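Local coordinates for protein putative neuraminyllactose-binding hemagglutinin homolog (Helicobacter pylori, PDB 3BGH) that is of unproven function but is probably an outer-membrane lipoprotein adhesin that binds neuraminyllactose-type receptors, at residues E54-E59 / Q188-I193; V39-P44 / S70-K75; S80-K83 / I88-D91. One frame throughout, in Å; residues are numbered along the deposited sequence.

Contact 1: E54-E59 / Q188-I193; sequences ESYQKE and QAIRKI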
loop_
_atom_site.group_PDB
_atom_site.type_symbol
_atom_site.label_atom_id
_atom_site.label_comp_id
_atom_site.label_asym_id
_atom_site.label_seq_id
_atom_site.Cartn_x
_atom_site.Cartn_y
_atom_site.Cartn_z
ATOM N N GLU A 54 14.674 6.763 5.974
ATOM C CA GLU A 54 15.131 6.965 4.593
ATOM C C GLU A 54 16.290 6.072 4.195
ATOM O O GLU A 54 16.389 5.662 3.025
ATOM C CB GLU A 54 15.545 8.415 4.372
ATOM C CG GLU A 54 14.385 9.411 4.198
ATOM C CD GLU A 54 14.886 10.805 3.862
ATOM O OE1 GLU A 54 14.278 11.462 2.973
ATOM O OE2 GLU A 54 15.922 11.237 4.468
ATOM N N SER A 55 17.173 5.758 5.134
ATOM C CA SER A 55 18.292 4.906 4.782
ATOM C C SER A 55 17.856 3.483 4.419
ATOM O O SER A 55 18.530 2.824 3.606
ATOM C CB SER A 55 19.280 4.865 5.911
ATOM O OG SER A 55 18.676 4.313 7.072
ATOM N N TYR A 56 16.756 3.009 5.024
ATOM C CA TYR A 56 16.225 1.657 4.739
ATOM C C TYR A 56 15.717 1.617 3.320
ATOM O O TYR A 56 16.001 0.679 2.595
ATOM C CB TYR A 56 15.094 1.245 5.673
ATOM C CG TYR A 56 15.509 0.954 7.094
ATOM C CD1 TYR A 56 16.770 1.275 7.570
ATOM C CD2 TYR A 56 14.600 0.427 7.993
ATOM C CE1 TYR A 56 17.106 1.060 8.906
ATOM C CE2 TYR A 56 14.930 0.193 9.289
ATOM C CZ TYR A 56 16.183 0.517 9.751
ATOM O OH TYR A 56 16.475 0.257 11.080
ATOM N N GLN A 57 15.010 2.672 2.930
ATOM C CA GLN A 57 14.513 2.809 1.588
ATOM C C GLN A 57 15.699 2.718 0.618
ATOM O O GLN A 57 15.694 1.849 -0.268
ATOM C CB GLN A 57 13.788 4.127 1.447
ATOM C CG GLN A 57 13.455 4.508 0.065
ATOM C CD GLN A 57 13.028 5.947 -0.039
ATOM O OE1 GLN A 57 13.449 6.771 0.758
ATOM N NE2 GLN A 57 12.226 6.277 -1.053
ATOM N N LYS A 58 16.707 3.589 0.800
ATOM C CA LYS A 58 17.905 3.629 -0.047
ATOM C C LYS A 58 18.590 2.258 -0.159
ATOM O O LYS A 58 18.931 1.808 -1.242
ATOM C CB LYS A 58 18.894 4.687 0.460
ATOM C CG LYS A 58 18.588 6.095 -0.041
ATOM C CD LYS A 58 18.847 7.189 1.049
ATOM C CE LYS A 58 18.549 8.602 0.511
ATOM N NZ LYS A 58 18.495 9.704 1.577
ATOM N N GLU A 59 18.758 1.588 0.968
ATOM C CA GLU A 59 19.468 0.340 1.004
ATOM C C GLU A 59 18.621 -0.804 0.397
ATOM O O GLU A 59 19.147 -1.699 -0.276
ATOM C CB GLU A 59 19.913 0.114 2.440
ATOM C CG GLU A 59 19.842 -1.267 2.965
ATOM C CD GLU A 59 21.180 -1.907 3.091
ATOM O OE1 GLU A 59 22.011 -1.730 2.157
ATOM O OE2 GLU A 59 21.389 -2.614 4.113
ATOM N N GLN A 188 12.802 -2.577 15.495
ATOM C CA GLN A 188 13.075 -3.995 15.312
ATOM C C GLN A 188 12.003 -4.717 14.424
ATOM O O GLN A 188 12.318 -5.576 13.599
ATOM C CB GLN A 188 13.300 -4.643 16.693
ATOM C CG GLN A 188 13.878 -6.048 16.709
ATOM C CD GLN A 188 15.394 -6.141 16.483
ATOM O OE1 GLN A 188 15.971 -7.233 16.568
ATOM N NE2 GLN A 188 16.036 -5.017 16.163
ATOM N N ALA A 189 10.744 -4.317 14.554
ATOM C CA ALA A 189 9.660 -4.922 13.804
ATOM C C ALA A 189 9.720 -4.501 12.316
ATOM O O ALA A 189 9.510 -5.319 11.420
ATOM C CB ALA A 189 8.326 -4.561 14.432
ATOM N N ILE A 190 10.034 -3.224 12.104
ATOM C CA ILE A 190 10.274 -2.635 10.787
ATOM C C ILE A 190 11.375 -3.390 10.027
ATOM O O ILE A 190 11.219 -3.771 8.862
ATOM C CB ILE A 190 10.657 -1.139 10.947
ATOM C CG1 ILE A 190 9.433 -0.363 11.455
ATOM C CG2 ILE A 190 11.178 -0.563 9.663
ATOM C CD1 ILE A 190 9.687 1.075 11.779
ATOM N N ARG A 191 12.478 -3.609 10.717
ATOM C CA ARG A 191 13.577 -4.390 10.200
ATOM C C ARG A 191 13.162 -5.794 9.714
ATOM O O ARG A 191 13.557 -6.211 8.614
ATOM C CB ARG A 191 14.705 -4.403 11.231
ATOM C CG ARG A 191 15.899 -3.632 10.753
ATOM C CD ARG A 191 16.585 -2.766 11.787
ATOM N NE ARG A 191 17.415 -3.529 12.703
ATOM C CZ ARG A 191 18.325 -2.998 13.523
ATOM N NH1 ARG A 191 18.571 -1.684 13.534
ATOM N NH2 ARG A 191 19.008 -3.795 14.330
ATOM N N LYS A 192 12.341 -6.484 10.512
ATOM C CA LYS A 192 11.815 -7.832 10.194
ATOM C C LYS A 192 10.858 -7.831 9.029
ATOM O O LYS A 192 10.964 -8.668 8.138
ATOM C CB LYS A 192 11.106 -8.450 11.400
ATOM C CG LYS A 192 12.042 -8.963 12.511
ATOM C CD LYS A 192 11.315 -9.863 13.476
ATOM C CE LYS A 192 10.845 -9.091 14.706
ATOM N NZ LYS A 192 9.834 -9.892 15.489
ATOM N N ILE A 193 9.936 -6.877 9.027
ATOM C CA ILE A 193 8.947 -6.762 7.979
ATOM C C ILE A 193 9.602 -6.470 6.640
ATOM O O ILE A 193 9.278 -7.123 5.636
ATOM C CB ILE A 193 7.865 -5.705 8.353
ATOM C CG1 ILE A 193 6.931 -6.306 9.423
ATOM C CG2 ILE A 193 7.116 -5.213 7.110
ATOM C CD1 ILE A 193 6.046 -5.307 10.167
#
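Y56 bridges from the first turns of helix 54-73 to I190 and R191 on helix 186-208, and its side chain makes all of the contact from the first segment. Its CB points at the other helix, and with CG anti to the carbonyl carbon (chi1 -71°) the ring spans the distance between the helices, whose nearest CA atoms, those of Y56 and R191, are 8.6 Å apart. One long edge of the ring then meets I190: CD2 lies 3.9 Å and CE2 3.8 Å from I190 CG2, a methyl that sits in the ring plane and not over a face. The two side chains cross at about a right angle. Further out, CZ comes within 3.9 Å of R191 CD, which approaches the ring obliquely. At the tip, OH is 3.1 Å from R191 CD, a close packing contact. R191 NH1 is 3.8 Å from the same OH, which faces the edge of the guanidinium. No hydrogen bond joins the pair, and the ring and guanidinium planes are 60° apart. Bends at chi2 and chi3 bring the arginine chain beside the hydroxyl. NH2 hydrogen-bonds to V19 O and makes a weak, long ion pair with E20, so R191 also reaches the N-terminal segment, whose L21 touches both Y56 and R191. Beneath, I190 rests on I108 of strand 98-114, while A189 and I193 pack on strands 123-137 and 144-161, so helix 186-208 lies on the sheet with helix 54-73 beside it.

Contact 2: V39-P44 / S70-K75; sequences VVLIEP and SFLERK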
loop_
_atom_site.group_PDB
_atom_site.type_symbol
_atom_site.label_atom_id
_atom_site.label_comp_id
_atom_site.label_asym_id
_atom_site.label_seq_id
_atom_site.Cartn_x
_atom_site.Cartn_y
_atom_site.Cartn_z
ATOM N N VAL A 39 19.962 -6.013 -21.378
ATOM C CA VAL A 39 18.811 -5.372 -20.690
ATOM C C VAL A 39 19.208 -4.107 -19.931
ATOM O O VAL A 39 20.218 -4.085 -19.235
ATOM C CB VAL A 39 18.031 -6.328 -19.732
ATOM C CG1 VAL A 39 17.903 -7.723 -20.312
ATOM C CG2 VAL A 39 18.674 -6.393 -18.391
ATOM N N VAL A 40 18.416 -3.061 -20.073
ATOM C CA VAL A 40 18.622 -1.840 -19.316
ATOM C C VAL A 40 17.891 -1.930 -17.971
ATOM O O VAL A 40 16.700 -2.225 -17.919
ATOM C CB VAL A 40 18.112 -0.628 -20.095
ATOM C CG1 VAL A 40 18.278 0.636 -19.287
ATOM C CG2 VAL A 40 18.850 -0.491 -21.370
ATOM N N LEU A 41 18.616 -1.682 -16.883
ATOM C CA LEU A 41 18.032 -1.717 -15.553
ATOM C C LEU A 41 18.051 -0.326 -14.968
ATOM O O LEU A 41 19.109 0.272 -14.865
ATOM C CB LEU A 41 18.827 -2.664 -14.673
ATOM C CG LEU A 41 18.058 -3.270 -13.512
ATOM C CD1 LEU A 41 17.084 -4.270 -14.087
ATOM C CD2 LEU A 41 19.005 -3.932 -12.530
ATOM N N ILE A 42 16.882 0.194 -14.617
ATOM C CA ILE A 42 16.742 1.530 -14.027
ATOM C C ILE A 42 16.664 1.401 -12.503
ATOM O O ILE A 42 16.173 0.392 -12.011
ATOM C CB ILE A 42 15.507 2.252 -14.583
ATOM C CG1 ILE A 42 15.685 2.435 -16.081
ATOM C CG2 ILE A 42 15.315 3.611 -13.952
ATOM C CD1 ILE A 42 14.628 3.274 -16.709
ATOM N N GLU A 43 17.185 2.388 -11.768
ATOM C CA GLU A 43 17.243 2.315 -10.314
ATOM C C GLU A 43 15.796 2.314 -9.811
ATOM O O GLU A 43 15.032 3.178 -10.224
ATOM C CB GLU A 43 18.040 3.503 -9.728
ATOM C CG GLU A 43 18.424 3.388 -8.213
ATOM C CD GLU A 43 19.343 4.539 -7.704
ATOM O OE1 GLU A 43 18.980 5.747 -7.859
ATOM O OE2 GLU A 43 20.415 4.234 -7.112
ATOM N N PRO A 44 15.421 1.345 -8.943
ATOM C CA PRO A 44 14.038 1.190 -8.500
ATOM C C PRO A 44 13.608 2.394 -7.678
ATOM O O PRO A 44 14.391 2.900 -6.874
ATOM C CB PRO A 44 14.088 -0.051 -7.593
ATOM C CG PRO A 44 15.291 -0.773 -7.971
ATOM C CD PRO A 44 16.279 0.343 -8.299
ATOM N N SER A 70 23.247 -8.776 -10.822
ATOM C CA SER A 70 23.978 -10.052 -10.615
ATOM C C SER A 70 23.225 -11.257 -11.095
ATOM O O SER A 70 23.817 -12.163 -11.685
ATOM C CB SER A 70 24.342 -10.297 -9.163
ATOM O OG SER A 70 25.329 -9.379 -8.787
ATOM N N PHE A 71 21.929 -11.286 -10.795
ATOM C CA PHE A 71 21.051 -12.321 -11.288
ATOM C C PHE A 71 21.070 -12.360 -12.820
ATOM O O PHE A 71 21.205 -13.422 -13.417
ATOM C CB PHE A 71 19.630 -12.063 -10.817
ATOM C CG PHE A 71 18.655 -13.061 -11.324
ATOM C CD1 PHE A 71 18.531 -14.300 -10.701
ATOM C CD2 PHE A 71 17.865 -12.774 -12.436
ATOM C CE1 PHE A 71 17.610 -15.252 -11.174
ATOM C CE2 PHE A 71 16.954 -13.710 -12.916
ATOM C CZ PHE A 71 16.825 -14.948 -12.286
ATOM N N LEU A 72 20.934 -11.201 -13.451
ATOM C CA LEU A 72 20.886 -11.141 -14.898
ATOM C C LEU A 72 22.195 -11.611 -15.547
ATOM O O LEU A 72 22.196 -12.529 -16.360
ATOM C CB LEU A 72 20.475 -9.747 -15.356
ATOM C CG LEU A 72 18.996 -9.480 -15.063
ATOM C CD1 LEU A 72 18.749 -8.008 -15.084
ATOM C CD2 LEU A 72 18.065 -10.232 -16.016
ATOM N N GLU A 73 23.304 -11.004 -15.149
ATOM C CA GLU A 73 24.632 -11.420 -15.576
ATOM C C GLU A 73 24.814 -12.913 -15.383
ATOM O O GLU A 73 25.071 -13.620 -16.347
ATOM C CB GLU A 73 25.684 -10.635 -14.823
ATOM C CG GLU A 73 25.706 -9.172 -15.229
ATOM C CD GLU A 73 26.526 -8.311 -14.284
ATOM O OE1 GLU A 73 26.681 -8.701 -13.100
ATOM O OE2 GLU A 73 27.004 -7.234 -14.725
ATOM N N ARG A 74 24.605 -13.415 -14.168
ATOM C CA ARG A 74 24.685 -14.851 -13.927
ATOM C C ARG A 74 23.778 -15.658 -14.873
ATOM O O ARG A 74 23.786 -16.885 -14.857
ATOM C CB ARG A 74 24.342 -15.172 -12.474
ATOM C CG ARG A 74 24.257 -16.654 -12.178
ATOM C CD ARG A 74 25.502 -17.138 -11.493
ATOM N NE ARG A 74 25.305 -17.301 -10.051
ATOM C CZ ARG A 74 25.605 -16.377 -9.135
ATOM N NH1 ARG A 74 25.381 -16.635 -7.843
ATOM N NH2 ARG A 74 26.124 -15.195 -9.501
ATOM N N LYS A 75 22.995 -14.973 -15.693
ATOM C CA LYS A 75 22.008 -15.655 -16.514
ATOM C C LYS A 75 22.304 -15.378 -17.973
ATOM O O LYS A 75 21.590 -15.840 -18.865
ATOM C CB LYS A 75 20.603 -15.198 -16.128
ATOM C CG LYS A 75 19.697 -16.349 -15.750
ATOM C CD LYS A 75 19.891 -16.872 -14.309
ATOM C CE LYS A 75 19.191 -18.213 -14.176
ATOM N NZ LYS A 75 19.193 -18.785 -12.800
#
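L41 N is linked to S80 O, probably by a hydrogen bond, which ties L41 to the neighbouring strand 78-82 while its side chain turns to L72 of the covering helix. This is a beta-alpha-beta unit: strand 38-48, helix 54-73 and strand 78-82, the two strands parallel and adjacent. The contact lies near the C-terminal end of the helix and is wholly apolar and buried. L72 points at the strand and, its chi1 of -71° placing CG beside the backbone N, presents CD1 to two residues that alternate along it. V39 gives the closer approach, its CG2 lying 3.7 Å from L72 CD1 as the two side chains cross obliquely. That valine methyl occupies the place between the backbone N and the carbonyl carbon. V40, between V39 and L41, points away from the helix, toward the other face of the sheet, where it touches F82 and I88. L41 also packs on F65, L68 and S69 of the same helix, and L72 reaches V79 of the second strand, so the helix spans both strands of the unit. The looser second touch is methyl against methyl, L41 CD1 to L72 CD1 at 4.2 Å.

Contact 3: S80-K83 / I88-D91; sequences SQFK and IPQD
F82, the last residue of strand 78-82, lays its ring against I88 and P89, which end the short loop and lead into helix 90-95. Along the strand, S80 comes first and pairs through its backbone with V39 of the neighbouring parallel strand. Q81 sends its amide NE2 to S69 OG on helix 54-73. F82 alternates with it and points toward the 88-91 segment. A chi1 of -63° turns one face of the ring to I88, whose CA sits over it. I88 CG1 comes 3.7 Å from F82 CD2, the two side chains crossing at about a right angle. The far end of the ring meets proline: P89 CD is 3.6 Å from F82 CZ and 3.7 Å from F82 CE1, arriving obliquely. F82 and I88 also both touch V40, so the ring and the isoleucine share a neighbour in the sheet. K83 closes the segment, its backbone N bonded to E87 OE1 in the intervening loop. P89 occupies the N-cap position of helix 90-95, and I88 O accepts a bond from K93 NZ. No hydrogen bond spans the two segments, and the tertiary amide nitrogen of P89 carries no proton. Cohesion across the contact thus rests on hydrocarbon packing against an aromatic ring, while polar bonds to E87 and K93 tie down the backbone alongside.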
loop_
_atom_site.group_PDB
_atom_site.type_symbol
_atom_site.label_atom_id
_atom_site.label_comp_id
_atom_site.label_asym_id
_atom_site.label_seq_id
_atom_site.Cartn_x
_atom_site.Cartn_y
_atom_site.Cartn_z
ATOM N N SER A 80 23.070 -2.887 -18.423
ATOM C CA SER A 80 23.410 -1.481 -18.331
ATOM C C SER A 80 22.497 -0.792 -17.312
ATOM O O SER A 80 21.272 -0.932 -17.356
ATOM C CB SER A 80 23.290 -0.805 -19.691
ATOM O OG SER A 80 24.037 -1.509 -20.672
ATOM N N GLN A 81 23.132 -0.047 -16.414
ATOM C CA GLN A 81 22.508 0.549 -15.256
ATOM C C GLN A 81 22.398 2.059 -15.436
ATOM O O GLN A 81 23.346 2.700 -15.860
ATOM C CB GLN A 81 23.362 0.282 -14.015
ATOM C CG GLN A 81 23.581 -1.152 -13.632
ATOM C CD GLN A 81 24.412 -1.251 -12.365
ATOM O OE1 GLN A 81 25.098 -0.293 -11.978
ATOM N NE2 GLN A 81 24.349 -2.391 -11.700
ATOM N N PHE A 82 21.245 2.623 -15.104
ATOM C CA PHE A 82 21.056 4.074 -15.134
ATOM C C PHE A 82 20.157 4.443 -13.971
ATOM O O PHE A 82 19.537 3.558 -13.383
ATOM C CB PHE A 82 20.447 4.509 -16.475
ATOM C CG PHE A 82 21.334 4.224 -17.664
ATOM C CD1 PHE A 82 22.396 5.073 -17.981
ATOM C CD2 PHE A 82 21.119 3.090 -18.457
ATOM C CE1 PHE A 82 23.229 4.810 -19.073
ATOM C CE2 PHE A 82 21.937 2.813 -19.549
ATOM C CZ PHE A 82 22.995 3.679 -19.858
ATOM N N LYS A 83 20.090 5.723 -13.615
ATOM C CA LYS A 83 19.216 6.130 -12.515
ATOM C C LYS A 83 17.840 6.650 -12.946
ATOM O O LYS A 83 16.911 6.662 -12.141
ATOM C CB LYS A 83 19.907 7.107 -11.559
ATOM C CG LYS A 83 20.680 6.383 -10.461
ATOM C CD LYS A 83 21.468 7.333 -9.536
ATOM C CE LYS A 83 22.446 6.516 -8.651
ATOM N NZ LYS A 83 23.162 7.356 -7.633
ATOM N N ILE A 88 19.350 7.296 -20.614
ATOM C CA ILE A 88 19.702 6.221 -21.537
ATOM C C ILE A 88 20.078 6.811 -22.894
ATOM O O ILE A 88 19.244 7.449 -23.554
ATOM C CB ILE A 88 18.593 5.150 -21.688
ATOM C CG1 ILE A 88 18.267 4.503 -20.340
ATOM C CG2 ILE A 88 19.030 4.073 -22.677
ATOM C CD1 ILE A 88 16.915 3.792 -20.315
ATOM N N PRO A 89 21.348 6.630 -23.297
ATOM C CA PRO A 89 21.815 7.061 -24.618
ATOM C C PRO A 89 21.243 6.224 -25.772
ATOM O O PRO A 89 20.984 5.019 -25.614
ATOM C CB PRO A 89 23.339 6.892 -24.527
ATOM C CG PRO A 89 23.556 5.866 -23.472
ATOM C CD PRO A 89 22.431 6.033 -22.493
ATOM N N GLN A 90 21.068 6.880 -26.920
ATOM C CA GLN A 90 20.537 6.251 -28.129
ATOM C C GLN A 90 21.252 4.972 -28.507
ATOM O O GLN A 90 20.616 3.971 -28.833
ATOM C CB GLN A 90 20.596 7.220 -29.302
ATOM C CG GLN A 90 19.318 7.979 -29.503
ATOM C CD GLN A 90 18.340 7.264 -30.428
ATOM O OE1 GLN A 90 17.461 7.898 -31.020
ATOM N NE2 GLN A 90 18.494 5.945 -30.572
ATOM N N ASP A 91 22.579 5.009 -28.476
ATOM C CA ASP A 91 23.367 3.817 -28.754
ATOM C C ASP A 91 22.800 2.598 -28.022
ATOM O O ASP A 91 22.710 1.496 -28.580
ATOM C CB ASP A 91 24.808 4.019 -28.317
ATOM C CG ASP A 91 25.740 3.019 -28.957
ATOM O OD1 ASP A 91 25.683 1.798 -28.619
ATOM O OD2 ASP A 91 26.519 3.467 -29.831
#

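In the fold
Contacts 1 and 2 lie near opposite ends of helix 54-73, their centres about 23 Å apart and without touching. Contact 3 is about 12 Å from contact 2 and about 29 Å from contact 1, centre to centre. Contacts 2 and 3 share the adjacent parallel strands 38-48 and 78-82, the latter outermost in the sheet, and touch directly, E43 N lying 3.1 Å from F82 O, probably a hydrogen bond. Along the chain contact 2 closes before contact 3 opens; contact 3 falls within the span of contact 1, whereas contacts 1 and 2 alternate. Contact 1 thus joins the N-terminal beta-alpha-beta unit to the late helix 186-208, bringing distant parts of the sequence together on one mixed sheet.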